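Local atomic coordinates of membrane lipoprotein family protein (Aeropyrum pernix, PDB entry 4PEV), a protein that probably serves as the solute-binding component of an ABC transporter, holding adenosine in the cleft between its two domains. Residues Glu337-Phe342 with Ile364-Arg369; Thr292-Gly297 with Lys371-Asp376. One frame throughout, in Å; residues are numbered along the deposited sequence.

How the interactions relate
Both contacts hang on helix 358-372 and lie about 10 Å apart, centre to centre, on one side of the chain's centre. Interaction 1 joins that helix to helix 336-348; interaction 2 joins its C-terminal end to strand 293-299. Arg369 is the bridge: its NE lies 2.9 Å from Ile294 O, a probable hydrogen bond, and its NH2 packs 3.4 Å from Ile295 CG1. The CD1 of Ile294, which carries interaction 2, also lies 3.6 Å from Gln368 O on the same helix. Neither contact lies at the adenosine-binding residues, but strand 293-299 ends at Lys299, which binds adenosine, so interaction 2 grips the far part of a strand leading into the pocket.

Interaction 1. Residues Glu337-Phe342 with Ile364-Arg369; sequences EIIRYF and IVMSQR
Helical segments 337-342 and 364-369 run roughly antiparallel, at 143° between their directions, with axes 11.8 Å apart and the nearest CA atoms, those of Ile339 and Val365, 8.9 Å apart. Across this wide gap Ile339 alone speaks for its segment. Its CG1 branch is anti to the carbonyl carbon (chi1 -70°), and the terminal CD1 meets three residues of the other helix. The tip of Met366, a selenomethionine bent at chi2 and chi3, reaches tip to tip toward it, CE 3.4 Å from Ile339 CD1. Val365 adds a looser apolar touch, its CG1 4.3 Å from the same methyl. Helices 336-348 and 358-372 belong to the C-terminal part of this BMP-family, PnrA-like chain, and pack beside the mixed sheet that contains strand 293-299. Arg369 stretches from CG to NE, bringing NH2 to 3.5 Å from Ile339 CD1, an oblique approach, while Met366 CE lies 3.9 Å above one face of the guanidinium, toward its rim. The guanidinium nitrogens are held from outside the segments: NE is hydrogen-bonded to Ile294 O, NH1 to Ser334 O, and NH2 forms a salt bridge with Glu286. Val361 and Val362, about one turn before Val365 and Met366 on helix 358-372, also touch Ile339.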
ATOM      1  N   GLU C 337      -6.744 -16.868  -4.482  1.00 48.69           N
ATOM      2  CA  GLU C 337      -7.979 -16.669  -3.735  1.00 50.81           C
ATOM      3  C   GLU C 337      -8.227 -15.189  -3.424  1.00 46.02           C
ATOM      4  O   GLU C 337      -9.359 -14.711  -3.526  1.00 46.48           O
ATOM      5  CB  GLU C 337      -7.997 -17.539  -2.467  1.00 55.67           C
ATOM      6  CG  GLU C 337      -7.414 -16.913  -1.212  1.00 63.05           C
ATOM      7  CD  GLU C 337      -7.846 -17.647   0.044  1.00 72.22           C
ATOM      8  OE1 GLU C 337      -7.593 -18.871   0.135  1.00 81.39           O
ATOM      9  OE2 GLU C 337      -8.440 -17.001   0.941  1.00 73.20           O
ATOM     10  N   ILE C 338      -7.158 -14.473  -3.083  1.00 42.43           N
ATOM     11  CA  ILE C 338      -7.231 -13.045  -2.752  1.00 40.40           C
ATOM     12  C   ILE C 338      -7.687 -12.267  -4.006  1.00 36.78           C
ATOM     13  O   ILE C 338      -8.513 -11.362  -3.924  1.00 34.24           O
ATOM     14  CB  ILE C 338      -5.877 -12.460  -2.255  1.00 41.60           C
ATOM     15  CG1 ILE C 338      -5.135 -13.387  -1.262  1.00 45.10           C
ATOM     16  CG2 ILE C 338      -6.097 -11.093  -1.633  1.00 42.32           C
ATOM     17  CD1 ILE C 338      -5.430 -13.188   0.216  1.00 47.25           C
ATOM     18  N   ILE C 339      -7.150 -12.652  -5.162  1.00 33.98           N
ATOM     19  CA  ILE C 339      -7.507 -12.043  -6.439  1.00 33.35           C
ATOM     20  C   ILE C 339      -8.984 -12.219  -6.747  1.00 33.35           C
ATOM     21  O   ILE C 339      -9.650 -11.269  -7.166  1.00 29.06           O
ATOM     22  CB  ILE C 339      -6.682 -12.643  -7.599  1.00 33.42           C
ATOM     23  CG1 ILE C 339      -5.233 -12.192  -7.494  1.00 34.30           C
ATOM     24  CG2 ILE C 339      -7.217 -12.205  -8.957  1.00 32.81           C
ATOM     25  CD1 ILE C 339      -4.282 -12.997  -8.346  1.00 35.52           C
ATOM     26  N   ARG C 340      -9.480 -13.437  -6.540  1.00 35.38           N
ATOM     27  CA  ARG C 340     -10.875 -13.748  -6.820  1.00 36.95           C
ATOM     28  C   ARG C 340     -11.780 -13.051  -5.801  1.00 34.93           C
ATOM     29  O   ARG C 340     -12.845 -12.580  -6.154  1.00 33.82           O
ATOM     30  CB  ARG C 340     -11.110 -15.266  -6.819  1.00 40.86           C
ATOM     31  CG  ARG C 340     -12.500 -15.680  -7.312  1.00 45.31           C
ATOM     32  CD  ARG C 340     -12.703 -17.197  -7.404  1.00 48.20           C
ATOM     33  NE  ARG C 340     -11.649 -17.966  -6.727  1.00 51.57           N
ATOM     34  CZ  ARG C 340     -10.738 -18.742  -7.332  1.00 55.67           C
ATOM     35  NH1 ARG C 340     -10.730 -18.891  -8.658  1.00 55.86           N
ATOM     36  NH2 ARG C 340      -9.822 -19.390  -6.603  1.00 55.85           N
ATOM     37  N   TYR C 341     -11.348 -12.963  -4.549  1.00 32.82           N
ATOM     38  CA  TYR C 341     -12.156 -12.327  -3.504  1.00 33.44           C
ATOM     39  C   TYR C 341     -12.510 -10.871  -3.794  1.00 32.07           C
ATOM     40  O   TYR C 341     -13.662 -10.445  -3.621  1.00 29.67           O
ATOM     41  CB  TYR C 341     -11.416 -12.402  -2.182  1.00 34.63           C
ATOM     42  CG  TYR C 341     -12.030 -11.612  -1.062  1.00 36.79           C
ATOM     43  CD1 TYR C 341     -13.116 -12.107  -0.344  1.00 39.61           C
ATOM     44  CD2 TYR C 341     -11.491 -10.389  -0.681  1.00 38.49           C
ATOM     45  CE1 TYR C 341     -13.662 -11.390   0.712  1.00 41.17           C
ATOM     46  CE2 TYR C 341     -12.017  -9.669   0.373  1.00 39.57           C
ATOM     47  CZ  TYR C 341     -13.104 -10.166   1.064  1.00 41.21           C
ATOM     48  OH  TYR C 341     -13.619  -9.435   2.109  1.00 42.33           O
ATOM     49  N   PHE C 342     -11.506 -10.110  -4.227  1.00 31.53           N
ATOM     50  CA  PHE C 342     -11.702  -8.700  -4.546  1.00 29.39           C
ATOM     51  C   PHE C 342     -12.394  -8.556  -5.851  1.00 29.63           C
ATOM     52  O   PHE C 342     -13.116  -7.598  -6.051  1.00 30.41           O
ATOM     53  CB  PHE C 342     -10.381  -7.945  -4.559  1.00 28.85           C
ATOM     54  CG  PHE C 342      -9.855  -7.695  -3.195  1.00 27.41           C
ATOM     55  CD1 PHE C 342     -10.417  -6.709  -2.411  1.00 26.86           C
ATOM     56  CD2 PHE C 342      -8.851  -8.491  -2.670  1.00 27.27           C
ATOM     57  CE1 PHE C 342      -9.965  -6.495  -1.127  1.00 27.56           C
ATOM     58  CE2 PHE C 342      -8.382  -8.283  -1.387  1.00 27.82           C
ATOM     59  CZ  PHE C 342      -8.942  -7.280  -0.612  1.00 28.05           C
ATOM     60  N   ILE C 364      -6.607 -15.030 -16.265  1.00 36.74           N
ATOM     61  CA  ILE C 364      -5.792 -14.103 -17.031  1.00 34.76           C
ATOM     62  C   ILE C 364      -4.542 -13.662 -16.289  1.00 34.79           C
ATOM     63  O   ILE C 364      -3.497 -13.526 -16.899  1.00 37.43           O
ATOM     64  CB  ILE C 364      -6.571 -12.844 -17.454  1.00 33.45           C
ATOM     65  CG1 ILE C 364      -7.771 -13.216 -18.334  1.00 31.04           C
ATOM     66  CG2 ILE C 364      -5.644 -11.876 -18.194  1.00 32.93           C
ATOM     67  CD1 ILE C 364      -8.626 -12.033 -18.729  1.00 30.52           C
ATOM     68  N   VAL C 365      -4.624 -13.428 -14.991  1.00 34.99           N
ATOM     69  CA  VAL C 365      -3.439 -12.984 -14.269  1.00 36.68           C
ATOM     70  C   VAL C 365      -2.423 -14.121 -14.218  1.00 39.83           C
ATOM     71  O   VAL C 365      -1.233 -13.910 -14.454  1.00 41.55           O
ATOM     72  CB  VAL C 365      -3.748 -12.512 -12.833  1.00 36.28           C
ATOM     73  CG1 VAL C 365      -2.464 -12.109 -12.121  1.00 35.70           C
ATOM     74  CG2 VAL C 365      -4.737 -11.354 -12.831  1.00 35.47           C
HETATM   75  N   MSE C 366      -2.898 -15.329 -13.926  1.00 42.92           N
HETATM   76  CA  MSE C 366      -2.023 -16.496 -13.790  1.00 43.61           C
HETATM   77  C   MSE C 366      -1.387 -16.811 -15.105  1.00 42.66           C
HETATM   78  O   MSE C 366      -0.267 -17.326 -15.158  1.00 47.01           O
HETATM   79  CB  MSE C 366      -2.803 -17.729 -13.347  1.00 47.05           C
HETATM   80  CG  MSE C 366      -3.426 -17.598 -11.958  1.00 51.94           C
HETATM   81 SE   MSE C 366      -2.090 -17.093 -10.591  1.00 61.62          SE
HETATM   82  CE  MSE C 366      -3.196 -16.049  -9.337  1.00 58.31           C
ATOM     83  N   SER C 367      -2.099 -16.506 -16.180  1.00 38.57           N
ATOM     84  CA  SER C 367      -1.574 -16.677 -17.517  1.00 36.93           C
ATOM     85  C   SER C 367      -0.364 -15.786 -17.707  1.00 34.86           C
ATOM     86  O   SER C 367       0.655 -16.244 -18.197  1.00 35.65           O
ATOM     87  CB  SER C 367      -2.652 -16.331 -18.542  1.00 38.14           C
ATOM     88  OG  SER C 367      -2.229 -16.615 -19.849  1.00 39.08           O
ATOM     89  N   GLN C 368      -0.468 -14.530 -17.277  1.00 33.53           N
ATOM     90  CA  GLN C 368       0.597 -13.517 -17.471  1.00 33.74           C
ATOM     91  C   GLN C 368       1.803 -13.674 -16.531  1.00 34.13           C
ATOM     92  O   GLN C 368       2.924 -13.304 -16.877  1.00 33.18           O
ATOM     93  CB  GLN C 368       0.021 -12.110 -17.301  1.00 33.09           C
ATOM     94  CG  GLN C 368      -1.099 -11.769 -18.278  1.00 32.84           C
ATOM     95  CD  GLN C 368      -0.581 -11.268 -19.612  1.00 32.57           C
ATOM     96  OE1 GLN C 368      -0.078 -12.028 -20.432  1.00 33.03           O
ATOM     97  NE2 GLN C 368      -0.694  -9.978 -19.827  1.00 33.68           N
ATOM     98  N   ARG C 369       1.557 -14.199 -15.338  1.00 35.41           N
ATOM     99  CA  ARG C 369       2.620 -14.534 -14.407  1.00 36.97           C
ATOM    100  C   ARG C 369       3.450 -15.729 -14.887  1.00 41.28           C
ATOM    101  O   ARG C 369       4.646 -15.793 -14.612  1.00 40.78           O
ATOM    102  CB  ARG C 369       2.020 -14.857 -13.050  1.00 36.72           C
ATOM    103  CG  ARG C 369       1.347 -13.668 -12.385  1.00 37.36           C
ATOM    104  CD  ARG C 369       0.965 -14.000 -10.953  1.00 36.55           C
ATOM    105  NE  ARG C 369       0.210 -12.931 -10.316  1.00 36.17           N
ATOM    106  CZ  ARG C 369      -0.233 -12.973  -9.063  1.00 36.87           C
ATOM    107  NH1 ARG C 369       0.012 -14.037  -8.301  1.00 36.88           N
ATOM    108  NH2 ARG C 369      -0.935 -11.952  -8.569  1.00 36.21           N
TER

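Interaction 2. Residues Thr292-Gly297 with Lys371-Asp376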
ATOM      1  N   THR C 292      -2.947  -6.091 -17.810  1.00 31.03           N
ATOM      2  CA  THR C 292      -1.802  -5.251 -17.416  1.00 30.64           C
ATOM      3  C   THR C 292      -1.467  -5.241 -15.904  1.00 28.31           C
ATOM      4  O   THR C 292      -0.318  -4.977 -15.533  1.00 27.54           O
ATOM      5  CB  THR C 292      -1.985  -3.795 -17.912  1.00 31.63           C
ATOM      6  OG1 THR C 292      -3.129  -3.189 -17.279  1.00 30.87           O
ATOM      7  CG2 THR C 292      -2.143  -3.767 -19.457  1.00 32.02           C
ATOM      8  N   ILE C 293      -2.449  -5.506 -15.043  1.00 26.23           N
ATOM      9  CA  ILE C 293      -2.222  -5.449 -13.596  1.00 26.00           C
ATOM     10  C   ILE C 293      -1.882  -6.849 -13.146  1.00 25.25           C
ATOM     11  O   ILE C 293      -2.753  -7.642 -12.852  1.00 24.86           O
ATOM     12  CB  ILE C 293      -3.428  -4.872 -12.817  1.00 24.97           C
ATOM     13  CG1 ILE C 293      -3.768  -3.489 -13.368  1.00 25.58           C
ATOM     14  CG2 ILE C 293      -3.107  -4.729 -11.333  1.00 23.77           C
ATOM     15  CD1 ILE C 293      -5.100  -2.934 -12.905  1.00 26.15           C
ATOM     16  N   ILE C 294      -0.594  -7.138 -13.096  1.00 25.98           N
ATOM     17  CA  ILE C 294      -0.131  -8.523 -12.994  1.00 26.91           C
ATOM     18  C   ILE C 294      -0.075  -9.053 -11.548  1.00 26.12           C
ATOM     19  O   ILE C 294      -0.178 -10.251 -11.331  1.00 26.49           O
ATOM     20  CB  ILE C 294       1.226  -8.665 -13.717  1.00 27.80           C
ATOM     21  CG1 ILE C 294       1.469 -10.107 -14.152  1.00 28.86           C
ATOM     22  CG2 ILE C 294       2.367  -8.137 -12.861  1.00 29.19           C
ATOM     23  CD1 ILE C 294       2.821 -10.315 -14.804  1.00 28.90           C
ATOM     24  N   ILE C 295       0.068  -8.161 -10.574  1.00 26.10           N
ATOM     25  CA  ILE C 295       0.205  -8.548  -9.176  1.00 27.36           C
ATOM     26  C   ILE C 295      -0.056  -7.344  -8.283  1.00 28.11           C
ATOM     27  O   ILE C 295      -0.049  -6.219  -8.754  1.00 28.98           O
ATOM     28  CB  ILE C 295       1.615  -9.134  -8.890  1.00 27.79           C
ATOM     29  CG1 ILE C 295       1.631  -9.928  -7.579  1.00 28.70           C
ATOM     30  CG2 ILE C 295       2.673  -8.041  -8.861  1.00 27.44           C
ATOM     31  CD1 ILE C 295       2.577 -11.112  -7.601  1.00 29.66           C
ATOM     32  N   SER C 296      -0.292  -7.574  -6.998  1.00 29.81           N
ATOM     33  CA  SER C 296      -0.536  -6.479  -6.062  1.00 30.81           C
ATOM     34  C   SER C 296       0.175  -6.720  -4.740  1.00 31.94           C
ATOM     35  O   SER C 296       0.116  -7.828  -4.186  1.00 33.39           O
ATOM     36  CB  SER C 296      -2.049  -6.309  -5.806  1.00 30.33           C
ATOM     37  OG  SER C 296      -2.770  -6.090  -7.017  1.00 30.04           O
ATOM     38  N   GLY C 297       0.844  -5.689  -4.232  1.00 33.28           N
ATOM     39  CA  GLY C 297       1.283  -5.694  -2.836  1.00 34.76           C
ATOM     40  C   GLY C 297       0.054  -5.536  -1.951  1.00 35.91           C
ATOM     41  O   GLY C 297      -0.814  -4.717  -2.241  1.00 38.35           O
ATOM     42  N   LYS C 371       3.909 -16.176 -18.088  1.00 37.71           N
ATOM     43  CA  LYS C 371       4.608 -15.605 -19.235  1.00 36.55           C
ATOM     44  C   LYS C 371       5.716 -14.627 -18.902  1.00 36.36           C
ATOM     45  O   LYS C 371       6.685 -14.532 -19.655  1.00 36.31           O
ATOM     46  CB  LYS C 371       3.643 -14.863 -20.142  1.00 37.92           C
ATOM     47  CG  LYS C 371       2.822 -15.740 -21.068  1.00 40.94           C
ATOM     48  CD  LYS C 371       2.050 -14.884 -22.068  1.00 44.23           C
ATOM     49  CE  LYS C 371       1.649 -15.646 -23.326  1.00 46.46           C
ATOM     50  NZ  LYS C 371       0.392 -16.420 -23.128  1.00 47.86           N
ATOM     51  N   TRP C 372       5.566 -13.860 -17.818  1.00 36.01           N
ATOM     52  CA  TRP C 372       6.450 -12.705 -17.580  1.00 32.74           C
ATOM     53  C   TRP C 372       7.163 -12.653 -16.239  1.00 32.48           C
ATOM     54  O   TRP C 372       7.882 -11.694 -15.970  1.00 32.18           O
ATOM     55  CB  TRP C 372       5.678 -11.410 -17.784  1.00 31.36           C
ATOM     56  CG  TRP C 372       5.237 -11.227 -19.178  1.00 30.84           C
ATOM     57  CD1 TRP C 372       3.994 -11.428 -19.658  1.00 30.73           C
ATOM     58  CD2 TRP C 372       6.037 -10.806 -20.285  1.00 30.47           C
ATOM     59  NE1 TRP C 372       3.952 -11.153 -21.002  1.00 30.14           N
ATOM     60  CE2 TRP C 372       5.197 -10.769 -21.413  1.00 30.03           C
ATOM     61  CE3 TRP C 372       7.379 -10.450 -20.431  1.00 31.87           C
ATOM     62  CZ2 TRP C 372       5.651 -10.397 -22.685  1.00 30.90           C
ATOM     63  CZ3 TRP C 372       7.840 -10.087 -21.697  1.00 32.83           C
ATOM     64  CH2 TRP C 372       6.972 -10.063 -22.810  1.00 32.30           C
ATOM     65  N   ILE C 373       6.986 -13.663 -15.401  1.00 32.15           N
ATOM     66  CA  ILE C 373       7.748 -13.736 -14.163  1.00 32.50           C
ATOM     67  C   ILE C 373       8.510 -15.062 -14.165  1.00 32.46           C
ATOM     68  O   ILE C 373       7.921 -16.113 -14.021  1.00 31.87           O
ATOM     69  CB  ILE C 373       6.845 -13.594 -12.907  1.00 32.62           C
ATOM     70  CG1 ILE C 373       5.871 -12.402 -13.059  1.00 31.94           C
ATOM     71  CG2 ILE C 373       7.695 -13.429 -11.646  1.00 32.95           C
ATOM     72  CD1 ILE C 373       5.118 -11.999 -11.794  1.00 30.40           C
ATOM     73  N   SER C 374       9.824 -14.994 -14.344  1.00 34.15           N
ATOM     74  CA  SER C 374      10.678 -16.187 -14.358  1.00 35.67           C
ATOM     75  C   SER C 374      10.698 -16.890 -12.997  1.00 38.43           C
ATOM     76  O   SER C 374      10.314 -16.302 -11.970  1.00 39.77           O
ATOM     77  CB  SER C 374      12.115 -15.809 -14.752  1.00 35.03           C
ATOM     78  OG  SER C 374      12.791 -15.126 -13.696  1.00 33.82           O
ATOM     79  N   ASN C 375      11.156 -18.144 -12.994  1.00 39.95           N
ATOM     80  CA  ASN C 375      11.293 -18.926 -11.756  1.00 39.18           C
ATOM     81  C   ASN C 375      12.379 -18.378 -10.837  1.00 39.16           C
ATOM     82  O   ASN C 375      12.327 -18.588  -9.632  1.00 37.05           O
ATOM     83  CB  ASN C 375      11.573 -20.392 -12.083  1.00 38.62           C
ATOM     84  CG  ASN C 375      10.361 -21.098 -12.659  1.00 39.93           C
ATOM     85  OD1 ASN C 375       9.219 -20.725 -12.396  1.00 41.47           O
ATOM     86  ND2 ASN C 375      10.605 -22.132 -13.442  1.00 40.63           N
ATOM     87  N   ASP C 376      13.364 -17.697 -11.425  1.00 40.93           N
ATOM     88  CA  ASP C 376      14.397 -16.996 -10.673  1.00 42.01           C
ATOM     89  C   ASP C 376      13.792 -15.861  -9.876  1.00 41.48           C
ATOM     90  O   ASP C 376      14.198 -15.627  -8.742  1.00 40.36           O
ATOM     91  CB  ASP C 376      15.466 -16.426 -11.609  1.00 45.56           C
ATOM     92  CG  ASP C 376      16.339 -17.502 -12.236  1.00 49.31           C
ATOM     93  OD1 ASP C 376      16.724 -18.467 -11.535  1.00 50.25           O
ATOM     94  OD2 ASP C 376      16.645 -17.376 -13.443  1.00 53.24           O
TER
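With CG1 of Ile294 swung opposite its own backbone N (chi1 -156°) and chi2 extended, CD1 stands out from the strand toward residues 371-376. Ile373 answers with CG1 anti to the carbonyl carbon (chi1 -47°), so that the two isoleucines meet tip to tip: Ile294 CD1 lies 4.1 Å from Ile373 CG1, and Ile373 CD1 is equally near. Trp372 contributes its base, CB being 4.3 Å from Ile294 CD1, while the indole turns off to meet the ring of Phe277, the planes at about 50°. Across the two segments the contact is apolar, at ordinary van der Waals distances. It sits where helix 358-372 ends, Ile373 being the first residue to leave helical geometry, and it sets this junction against strand 293-299 of the mixed sheet, which pairs in parallel with strand 277-282. Ser374 is the N-cap of the next helix, its OG accepting a hydrogen bond from Gly377 N and also bonding to Asp172. Helix 159-181 adds to the apolar cluster: Ile173 touches Ile294, Ile169 touches Ile373 and Ile177 touches Trp372, whose carbonyl O is hydrogen-bonded by Asn176 ND2.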